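Local coordinates for protein putative methylthioribose-1-phosphate isomerase (Archaeoglobus fulgidus, PDB 1T5O) that probably catalyses the interconversion of 5-methylthioribose 1-phosphate and 5-methylthioribulose 1-phosphate in methionine biosynthesis, at residues 46-51 against 159-164; 153-158 against 196-201; 188-193 against 243-248. All blocks are in the same frame, centred on the assembly; numbering follows the deposited sequence.

Interaction 1. Residues 46-51 against 159-164; sequences GAPALE and LATVDW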
loop_
_atom_site.group_PDB
_atom_site.type_symbol
_atom_site.label_atom_id
_atom_site.label_comp_id
_atom_site.label_asym_id
_atom_site.label_seq_id
_atom_site.Cartn_x
_atom_site.Cartn_y
_atom_site.Cartn_z
ATOM N N GLY A 46 11.270 17.645 3.503
ATOM C CA GLY A 46 11.945 17.237 4.719
ATOM C C GLY A 46 12.121 18.502 5.539
ATOM O O GLY A 46 12.532 19.534 5.002
ATOM N N ALA A 47 11.792 18.440 6.827
ATOM C CA ALA A 47 11.897 19.604 7.708
ATOM C C ALA A 47 13.213 20.390 7.587
ATOM O O ALA A 47 13.196 21.590 7.300
ATOM C CB ALA A 47 11.665 19.184 9.165
ATOM N N PRO A 48 14.365 19.734 7.809
ATOM C CA PRO A 48 15.655 20.431 7.710
ATOM C C PRO A 48 15.897 21.030 6.329
ATOM O O PRO A 48 16.433 22.122 6.206
ATOM C CB PRO A 48 16.663 19.335 8.037
ATOM C CG PRO A 48 15.869 18.408 8.902
ATOM C CD PRO A 48 14.576 18.327 8.184
ATOM N N ALA A 49 15.507 20.300 5.292
ATOM C CA ALA A 49 15.684 20.770 3.929
ATOM C C ALA A 49 14.886 22.055 3.753
ATOM O O ALA A 49 15.353 23.023 3.132
ATOM C CB ALA A 49 15.200 19.714 2.949
ATOM N N LEU A 50 13.686 22.075 4.332
ATOM C CA LEU A 50 12.822 23.238 4.221
ATOM C C LEU A 50 13.321 24.388 5.059
ATOM O O LEU A 50 13.057 25.554 4.742
ATOM C CB LEU A 50 11.391 22.889 4.624
ATOM C CG LEU A 50 10.657 22.077 3.564
ATOM C CD1 LEU A 50 9.273 21.714 4.089
ATOM C CD2 LEU A 50 10.544 22.889 2.259
ATOM N N GLU A 51 14.015 24.068 6.150
ATOM C CA GLU A 51 14.545 25.119 6.996
ATOM C C GLU A 51 15.665 25.784 6.214
ATOM O O GLU A 51 15.758 27.009 6.157
ATOM C CB GLU A 51 15.111 24.567 8.307
ATOM C CG GLU A 51 15.519 25.690 9.257
ATOM C CD GLU A 51 16.395 25.212 10.386
ATOM O OE1 GLU A 51 16.790 24.034 10.362
ATOM O OE2 GLU A 51 16.705 26.013 11.289
ATOM N N LEU A 159 17.802 12.957 1.551
ATOM C CA LEU A 159 17.066 13.820 0.651
ATOM C C LEU A 159 16.134 14.716 1.484
ATOM O O LEU A 159 15.911 15.881 1.134
ATOM C CB LEU A 159 16.279 12.986 -0.375
ATOM C CG LEU A 159 17.168 12.274 -1.411
ATOM C CD1 LEU A 159 16.331 11.327 -2.275
ATOM C CD2 LEU A 159 17.888 13.309 -2.278
ATOM N N ALA A 160 15.655 14.175 2.613
ATOM C CA ALA A 160 14.744 14.862 3.529
ATOM C C ALA A 160 15.469 15.826 4.488
ATOM O O ALA A 160 14.835 16.596 5.231
ATOM C CB ALA A 160 13.960 13.823 4.330
ATOM N N THR A 161 16.794 15.765 4.503
ATOM C CA THR A 161 17.564 16.649 5.353
ATOM C C THR A 161 18.571 17.316 4.435
ATOM O O THR A 161 18.473 17.156 3.218
ATOM C CB THR A 161 18.262 15.858 6.475
ATOM O OG1 THR A 161 19.094 14.841 5.905
ATOM C CG2 THR A 161 17.227 15.202 7.372
ATOM N N VAL A 162 19.519 18.069 4.986
ATOM C CA VAL A 162 20.547 18.700 4.145
ATOM C C VAL A 162 21.487 17.581 3.704
ATOM O O VAL A 162 21.909 17.518 2.536
ATOM C CB VAL A 162 21.334 19.789 4.911
ATOM C CG1 VAL A 162 22.536 20.227 4.102
ATOM C CG2 VAL A 162 20.431 20.997 5.174
ATOM N N ASP A 163 21.800 16.691 4.648
ATOM C CA ASP A 163 22.638 15.530 4.372
ATOM C C ASP A 163 22.586 14.485 5.517
ATOM O O ASP A 163 22.155 14.783 6.638
ATOM C CB ASP A 163 24.091 15.975 4.121
ATOM C CG ASP A 163 24.876 14.986 3.252
ATOM O OD1 ASP A 163 24.270 14.033 2.714
ATOM O OD2 ASP A 163 26.109 15.177 3.096
ATOM N N TRP A 164 23.031 13.272 5.201
ATOM C CA TRP A 164 23.122 12.135 6.127
ATOM C C TRP A 164 21.802 11.454 6.470
ATOM O O TRP A 164 21.686 10.228 6.373
ATOM C CB TRP A 164 23.832 12.550 7.423
ATOM C CG TRP A 164 24.494 11.373 8.107
ATOM C CD1 TRP A 164 24.097 10.754 9.267
ATOM C CD2 TRP A 164 25.676 10.679 7.666
ATOM N NE1 TRP A 164 24.962 9.726 9.571
ATOM C CE2 TRP A 164 25.939 9.664 8.603
ATOM C CE3 TRP A 164 26.542 10.831 6.564
ATOM C CZ2 TRP A 164 27.036 8.796 8.478
ATOM C CZ3 TRP A 164 27.630 9.967 6.438
ATOM C CH2 TRP A 164 27.866 8.964 7.393
#
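Gly46 and Ala160 meet through a CA-H...O contact: Gly46 CA lies 3.0 Å from Ala160 O, with an angle of 142° at the hydrogen. Glycine suits this place twice over. A CB would run into that same carbonyl oxygen, and with phi at 103° it would also press on the carbonyl of the preceding residue. Around the same oxygen gather longer approaches from the first turn of helix 47-61: Pro48 CD at 3.4 Å from Ala160 O, and Ala49 CB at 3.9 Å from Ala160 O, alanine being small enough for this buried helix flank.

Carbon meets carbon where the Pro48 ring crosses the Thr161 side chain obliquely, with Pro48 CG 3.8 Å from Thr161 CG2. Thr161 can offer its methyl because OG1 sits between the backbone N and the carbonyl carbon (chi1 57°), where it bonds to the carbonyl of Gly157 in its own loop. Val162 CG2 rests against a backbone oxygen, 4.3 Å from Pro48 O.

Gly46 is the N-cap of the helix, Leu50 N donating to Gly46 O at 2.9 Å, and proline fits the first turn, where no backbone N-H is needed. Gly46 and Ala47 are predicted substrate-binding residues. Loop 159-164, which follows strand 149-152 of the Rossmann-like sheet, thus abuts this helix start without a conventional hydrogen bond between the segments, making the fit depend on the missing side chain at Gly46 and the shapes of Pro48 and Thr161.

Interaction 2. Residues 153-158 against 196-201; sequences YCNAGR and RLTCWE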
loop_
_atom_site.group_PDB
_atom_site.type_symbol
_atom_site.label_atom_id
_atom_site.label_comp_id
_atom_site.label_asym_id
_atom_site.label_seq_id
_atom_site.Cartn_x
_atom_site.Cartn_y
_atom_site.Cartn_z
ATOM N N TYR A 153 10.475 3.129 6.825
ATOM C CA TYR A 153 9.225 3.574 6.220
ATOM C C TYR A 153 9.403 5.003 5.741
ATOM O O TYR A 153 10.151 5.776 6.343
ATOM C CB TYR A 153 8.093 3.518 7.252
ATOM C CG TYR A 153 6.748 3.300 6.626
ATOM C CD1 TYR A 153 6.396 2.042 6.140
ATOM C CD2 TYR A 153 5.827 4.344 6.515
ATOM C CE1 TYR A 153 5.151 1.822 5.570
ATOM C CE2 TYR A 153 4.588 4.139 5.940
ATOM C CZ TYR A 153 4.255 2.868 5.474
ATOM O OH TYR A 153 3.016 2.619 4.946
ATOM N N CYS A 154 8.688 5.349 4.680
ATOM C CA CYS A 154 8.799 6.660 4.058
ATOM C C CYS A 154 10.236 6.969 3.610
ATOM O O CYS A 154 10.893 6.124 2.968
ATOM C CB CYS A 154 8.258 7.780 4.987
ATOM S SG CYS A 154 7.745 9.217 3.990
ATOM N N ASN A 155 10.747 8.158 3.943
ATOM C CA ASN A 155 12.098 8.524 3.509
ATOM C C ASN A 155 12.727 9.522 4.465
ATOM O O ASN A 155 12.695 10.736 4.221
ATOM C CB ASN A 155 12.038 9.109 2.089
ATOM C CG ASN A 155 13.390 9.620 1.594
ATOM O OD1 ASN A 155 13.523 10.802 1.262
ATOM N ND2 ASN A 155 14.391 8.734 1.529
ATOM N N ALA A 156 13.264 9.000 5.565
ATOM C CA ALA A 156 13.914 9.815 6.588
ATOM C C ALA A 156 15.423 9.691 6.323
ATOM O O ALA A 156 16.187 9.188 7.148
ATOM C CB ALA A 156 13.551 9.275 7.987
ATOM N N GLY A 157 15.825 10.140 5.137
ATOM C CA GLY A 157 17.213 10.062 4.738
ATOM C C GLY A 157 17.830 11.397 4.368
ATOM O O GLY A 157 17.362 12.452 4.806
ATOM N N ARG A 158 18.869 11.348 3.534
ATOM C CA ARG A 158 19.600 12.549 3.150
ATOM C C ARG A 158 18.861 13.451 2.173
ATOM O O ARG A 158 19.247 14.601 1.983
ATOM C CB ARG A 158 21.003 12.182 2.603
ATOM C CG ARG A 158 21.048 11.343 1.297
ATOM C CD ARG A 158 22.525 11.130 0.918
ATOM N NE ARG A 158 22.788 10.326 -0.280
ATOM C CZ ARG A 158 22.669 10.752 -1.535
ATOM N NH1 ARG A 158 22.270 11.988 -1.797
ATOM N NH2 ARG A 158 23.002 9.943 -2.537
ATOM N N ARG A 196 10.538 5.556 -4.508
ATOM C CA ARG A 196 11.113 6.639 -5.285
ATOM C C ARG A 196 12.377 7.268 -4.696
ATOM O O ARG A 196 13.367 7.459 -5.391
ATOM C CB ARG A 196 10.080 7.756 -5.474
ATOM C CG ARG A 196 8.902 7.362 -6.329
ATOM C CD ARG A 196 8.356 8.566 -7.064
ATOM N NE ARG A 196 8.262 9.660 -6.142
ATOM C CZ ARG A 196 8.872 10.834 -6.267
ATOM N NH1 ARG A 196 9.644 11.127 -7.313
ATOM N NH2 ARG A 196 8.753 11.692 -5.281
ATOM N N LEU A 197 12.338 7.556 -3.404
ATOM C CA LEU A 197 13.432 8.246 -2.744
ATOM C C LEU A 197 14.359 7.382 -1.892
ATOM O O LEU A 197 15.569 7.414 -2.072
ATOM C CB LEU A 197 12.835 9.393 -1.916
ATOM C CG LEU A 197 11.814 10.261 -2.695
ATOM C CD1 LEU A 197 11.252 11.403 -1.825
ATOM C CD2 LEU A 197 12.489 10.877 -3.934
ATOM N N THR A 198 13.799 6.601 -0.977
ATOM C CA THR A 198 14.643 5.792 -0.117
ATOM C C THR A 198 15.467 4.765 -0.878
ATOM O O THR A 198 16.665 4.613 -0.612
ATOM C CB THR A 198 13.796 5.098 0.960
ATOM O OG1 THR A 198 13.304 6.105 1.842
ATOM C CG2 THR A 198 14.601 4.081 1.737
ATOM N N CYS A 199 14.845 4.057 -1.816
ATOM C CA CYS A 199 15.597 3.069 -2.560
ATOM C C CYS A 199 16.706 3.752 -3.391
ATOM O O CYS A 199 17.789 3.201 -3.560
ATOM C CB CYS A 199 14.674 2.233 -3.453
ATOM S SG CYS A 199 13.604 1.041 -2.547
ATOM N N TRP A 200 16.414 4.939 -3.910
ATOM C CA TRP A 200 17.385 5.674 -4.700
ATOM C C TRP A 200 18.613 6.075 -3.880
ATOM O O TRP A 200 19.755 5.719 -4.220
ATOM C CB TRP A 200 16.752 6.933 -5.303
ATOM C CG TRP A 200 17.702 7.638 -6.250
ATOM C CD1 TRP A 200 17.919 7.340 -7.581
ATOM C CD2 TRP A 200 18.667 8.653 -5.906
ATOM N NE1 TRP A 200 18.960 8.102 -8.063
ATOM C CE2 TRP A 200 19.436 8.911 -7.062
ATOM C CE3 TRP A 200 18.953 9.361 -4.726
ATOM C CZ2 TRP A 200 20.482 9.850 -7.080
ATOM C CZ3 TRP A 200 20.002 10.301 -4.740
ATOM C CH2 TRP A 200 20.751 10.531 -5.915
ATOM N N GLU A 201 18.396 6.797 -2.785
ATOM C CA GLU A 201 19.546 7.229 -2.001
ATOM C C GLU A 201 20.336 6.083 -1.380
ATOM O O GLU A 201 21.545 6.216 -1.186
ATOM C CB GLU A 201 19.148 8.255 -0.928
ATOM C CG GLU A 201 18.254 7.730 0.207
ATOM C CD GLU A 201 18.102 8.761 1.296
ATOM O OE1 GLU A 201 18.980 8.846 2.175
ATOM O OE2 GLU A 201 17.118 9.529 1.259
#
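Asn155 grips the helix 193-204 with both hydrogens of its amide nitrogen. CG lies anti to the backbone N (chi1 176°), which carries the amide to the helix, where Asn155 ND2 donates to Glu201 OE2 at 2.9 Å and to Thr198 OG1, also at 2.9 Å. Both acceptors lie near the amide plane, whereas Glu201 OE2 is approached from above its carboxylate plane. Thr198 OG1 passes its own hydrogen to Cys154 O at 2.7 Å, on a lone pair in the carbonyl plane, so one hydroxyl accepts and donates. The other carboxylate oxygen, Glu201 OE1, takes Arg158 N from the syn side at 2.8 Å. Gly157 CA comes within 3.3 Å of that same Glu201 OE1, too close to admit a side chain.

This is the loop after strand 149-152 of the Rossmann-like sheet, parallel here, pinned to the helix that follows the neighbouring strand 182-186; Cys154 within it is the predicted transition-state stabiliser. Replacing Asn155 by an alanine would probably leave Glu201 OE2 and Thr198 OG1 without their shared donor and free the loop beside Cys154 to shift.

Farther out, Asn155 OD1 accepts from Arg45, a predicted substrate-binding residue, which helps fix the amide's rotation. Glu201 OE1 also salt-bridges Arg172. Glu201 CB lies over one guanidinium face of Arg158, toward the rim; Arg158 NH2 is 3.7 Å from Trp200 CZ3, ring and guanidinium planes 67° apart, and Asp205 binds Arg158 NE.

Interaction 3. Residues 188-193 against 243-248; sequences TRPLNQ and NKIGTY
Lys244 leaves its backbone with CG anti to the N (chi1 178°) and then bends at both chi2 and chi3, which curls the chain across Thr188 and delivers the ammonium beside Gln193. Gln193 answers with a bend at chi2 (99°), and the two side chains approach from opposite directions until Gln193 NE2 is 3.7 Å from Lys244 NZ. Both nitrogens are donors, so this is proximity and not a bond. At its base the lysine is held by carbon contact: Thr188 CG2 packs on Lys244 CG at 3.7 Å. Threonine serves two ends here, since the methyl covers the lysine while OG1 bonds to the carbonyl of Cys186 and to the backbone N of Cys154.

Ile245 CD1 rests 4.2 Å from Pro190 CD, a small apolar touch on the proline that follows a cis peptide bond. One water ties the two backbones together, donating to Arg189 O at 2.8 Å and to Ile245 O at 2.7 Å.

The loop 188-193 follows strand 182-186 of the Rossmann-like sheet, and 243-248 links strand 240-244 to helix 247-256 through a type II beta turn from Lys244 to Thr247. Gly246 is the third residue of that turn, where a positive phi (114°) favours glycine. Thr247 closes the turn: its OG1 donates to Lys244 O at 2.8 Å and accepts from Asn243 ND2. Gln193, Asn243 and Lys244 are all predicted to bind substrate, and the closeness of Lys244 NZ to Gln193 NE2 is consistent with both reaching a shared anionic or polar ligand.

Arg189 NH1 donates to Asn192 OD1 at 3.1 Å, with the oxygen in the guanidinium plane, while Arg189 NE forms a salt bridge with Glu187 of the second subunit.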
loop_
_atom_site.group_PDB
_atom_site.type_symbol
_atom_site.label_atom_id
_atom_site.label_comp_id
_atom_site.label_asym_id
_atom_site.label_seq_id
_atom_site.Cartn_x
_atom_site.Cartn_y
_atom_site.Cartn_z
ATOM N N THR A 188 5.680 2.858 0.661
ATOM C CA THR A 188 5.030 4.007 1.290
ATOM C C THR A 188 3.967 4.707 0.423
ATOM O O THR A 188 4.194 5.787 -0.119
ATOM C CB THR A 188 6.093 5.064 1.773
ATOM O OG1 THR A 188 7.113 4.396 2.533
ATOM C CG2 THR A 188 5.429 6.148 2.666
ATOM N N ARG A 189 2.801 4.085 0.304
ATOM C CA ARG A 189 1.702 4.676 -0.466
ATOM C C ARG A 189 1.142 5.900 0.287
ATOM O O ARG A 189 1.373 6.034 1.470
ATOM C CB ARG A 189 0.617 3.620 -0.679
ATOM C CG ARG A 189 1.073 2.510 -1.635
ATOM C CD ARG A 189 1.135 3.046 -3.028
ATOM N NE ARG A 189 -0.215 3.365 -3.500
ATOM C CZ ARG A 189 -0.482 4.151 -4.537
ATOM N NH1 ARG A 189 0.508 4.721 -5.223
ATOM N NH2 ARG A 189 -1.742 4.365 -4.893
ATOM N N PRO A 190 0.435 6.813 -0.402
ATOM C CA PRO A 190 0.137 6.781 -1.841
ATOM C C PRO A 190 1.135 7.574 -2.710
ATOM O O PRO A 190 0.986 7.604 -3.929
ATOM C CB PRO A 190 -1.262 7.390 -1.907
ATOM C CG PRO A 190 -1.140 8.501 -0.912
ATOM C CD PRO A 190 -0.432 7.801 0.274
ATOM N N LEU A 191 2.138 8.210 -2.099
ATOM C CA LEU A 191 3.106 8.995 -2.866
ATOM C C LEU A 191 4.408 8.282 -3.171
ATOM O O LEU A 191 5.255 8.825 -3.879
ATOM C CB LEU A 191 3.409 10.315 -2.140
ATOM C CG LEU A 191 2.908 11.596 -2.818
ATOM C CD1 LEU A 191 1.560 11.357 -3.483
ATOM C CD2 LEU A 191 2.826 12.734 -1.793
ATOM N N ASN A 192 4.572 7.077 -2.625
ATOM C CA ASN A 192 5.758 6.244 -2.851
ATOM C C ASN A 192 7.122 6.836 -2.531
ATOM O O ASN A 192 8.090 6.669 -3.306
ATOM C CB ASN A 192 5.792 5.749 -4.295
ATOM C CG ASN A 192 4.751 4.698 -4.561
ATOM O OD1 ASN A 192 3.537 4.984 -4.570
ATOM N ND2 ASN A 192 5.203 3.461 -4.757
ATOM N N GLN A 193 7.226 7.506 -1.397
ATOM C CA GLN A 193 8.517 8.068 -1.017
ATOM C C GLN A 193 9.547 6.963 -0.780
ATOM O O GLN A 193 10.746 7.172 -0.976
ATOM C CB GLN A 193 8.367 8.922 0.241
ATOM C CG GLN A 193 7.522 10.176 -0.011
ATOM C CD GLN A 193 6.062 10.022 0.447
ATOM O OE1 GLN A 193 5.508 8.904 0.507
ATOM N NE2 GLN A 193 5.439 11.150 0.773
ATOM N N ASN A 243 3.954 10.493 12.217
ATOM C CA ASN A 243 4.858 10.306 11.076
ATOM C C ASN A 243 3.997 9.941 9.871
ATOM O O ASN A 243 2.793 9.782 10.026
ATOM C CB ASN A 243 5.884 9.204 11.397
ATOM C CG ASN A 243 7.033 9.203 10.431
ATOM O OD1 ASN A 243 7.633 10.249 10.173
ATOM N ND2 ASN A 243 7.349 8.032 9.872
ATOM N N LYS A 244 4.595 9.832 8.679
ATOM C CA LYS A 244 3.853 9.493 7.453
ATOM C C LYS A 244 2.827 8.373 7.692
ATOM O O LYS A 244 3.177 7.347 8.290
ATOM C CB LYS A 244 4.835 9.051 6.349
ATOM C CG LYS A 244 4.147 8.632 5.047
ATOM C CD LYS A 244 3.316 9.781 4.470
ATOM C CE LYS A 244 4.186 11.024 4.242
ATOM N NZ LYS A 244 3.463 12.212 3.672
ATOM N N ILE A 245 1.582 8.538 7.229
ATOM C CA ILE A 245 0.583 7.473 7.465
ATOM C C ILE A 245 1.141 6.101 7.136
ATOM O O ILE A 245 1.794 5.904 6.113
ATOM C CB ILE A 245 -0.721 7.514 6.598
ATOM C CG1 ILE A 245 -0.683 8.699 5.678
ATOM C CG2 ILE A 245 -1.993 7.299 7.478
ATOM C CD1 ILE A 245 0.037 8.366 4.455
ATOM N N GLY A 246 0.830 5.145 8.002
ATOM C CA GLY A 246 1.282 3.785 7.778
ATOM C C GLY A 246 2.267 3.397 8.850
ATOM O O GLY A 246 2.391 2.225 9.204
ATOM N N THR A 247 2.965 4.398 9.377
ATOM C CA THR A 247 3.957 4.164 10.415
ATOM C C THR A 247 3.332 3.428 11.607
ATOM O O THR A 247 3.913 2.449 12.111
ATOM C CB THR A 247 4.590 5.500 10.900
ATOM O OG1 THR A 247 5.209 6.155 9.793
ATOM C CG2 THR A 247 5.633 5.238 11.977
ATOM N N TYR A 248 2.159 3.875 12.039
ATOM C CA TYR A 248 1.491 3.230 13.178
ATOM C C TYR A 248 1.244 1.748 12.880
ATOM O O TYR A 248 1.493 0.879 13.738
ATOM C CB TYR A 248 0.151 3.930 13.519
ATOM C CG TYR A 248 -0.711 3.106 14.468
ATOM C CD1 TYR A 248 -1.947 2.572 14.049
ATOM C CD2 TYR A 248 -0.258 2.796 15.751
ATOM C CE1 TYR A 248 -2.705 1.744 14.910
ATOM C CE2 TYR A 248 -0.996 1.977 16.608
ATOM C CZ TYR A 248 -2.225 1.457 16.175
ATOM O OH TYR A 248 -2.968 0.674 17.027
HETATM O O HOH W 1 1.739 4.540 3.790
#

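How the interactions relate
The three contacts border one predicted active site. Interactions 1 and 2 have centres about 12 Å apart and share the chain after strand 149-152, with Ala160 CB packed 3.3 Å from Asn155 O. Interactions 2 and 3, again about 12 Å between centres, are joined by a probable hydrogen bond from Thr198 N to Gln193 O (3.1 Å), besides the one at Cys154 N. Interactions 1 and 3 do not touch, their nearest atoms being about 7 Å apart. The side chain of Cys154, the predicted transition-state stabiliser, is about 4 Å from that of Lys244, a predicted substrate-binding residue, while the side chain of Ala47 is about 6 Å from that of Asp234, the predicted proton donor.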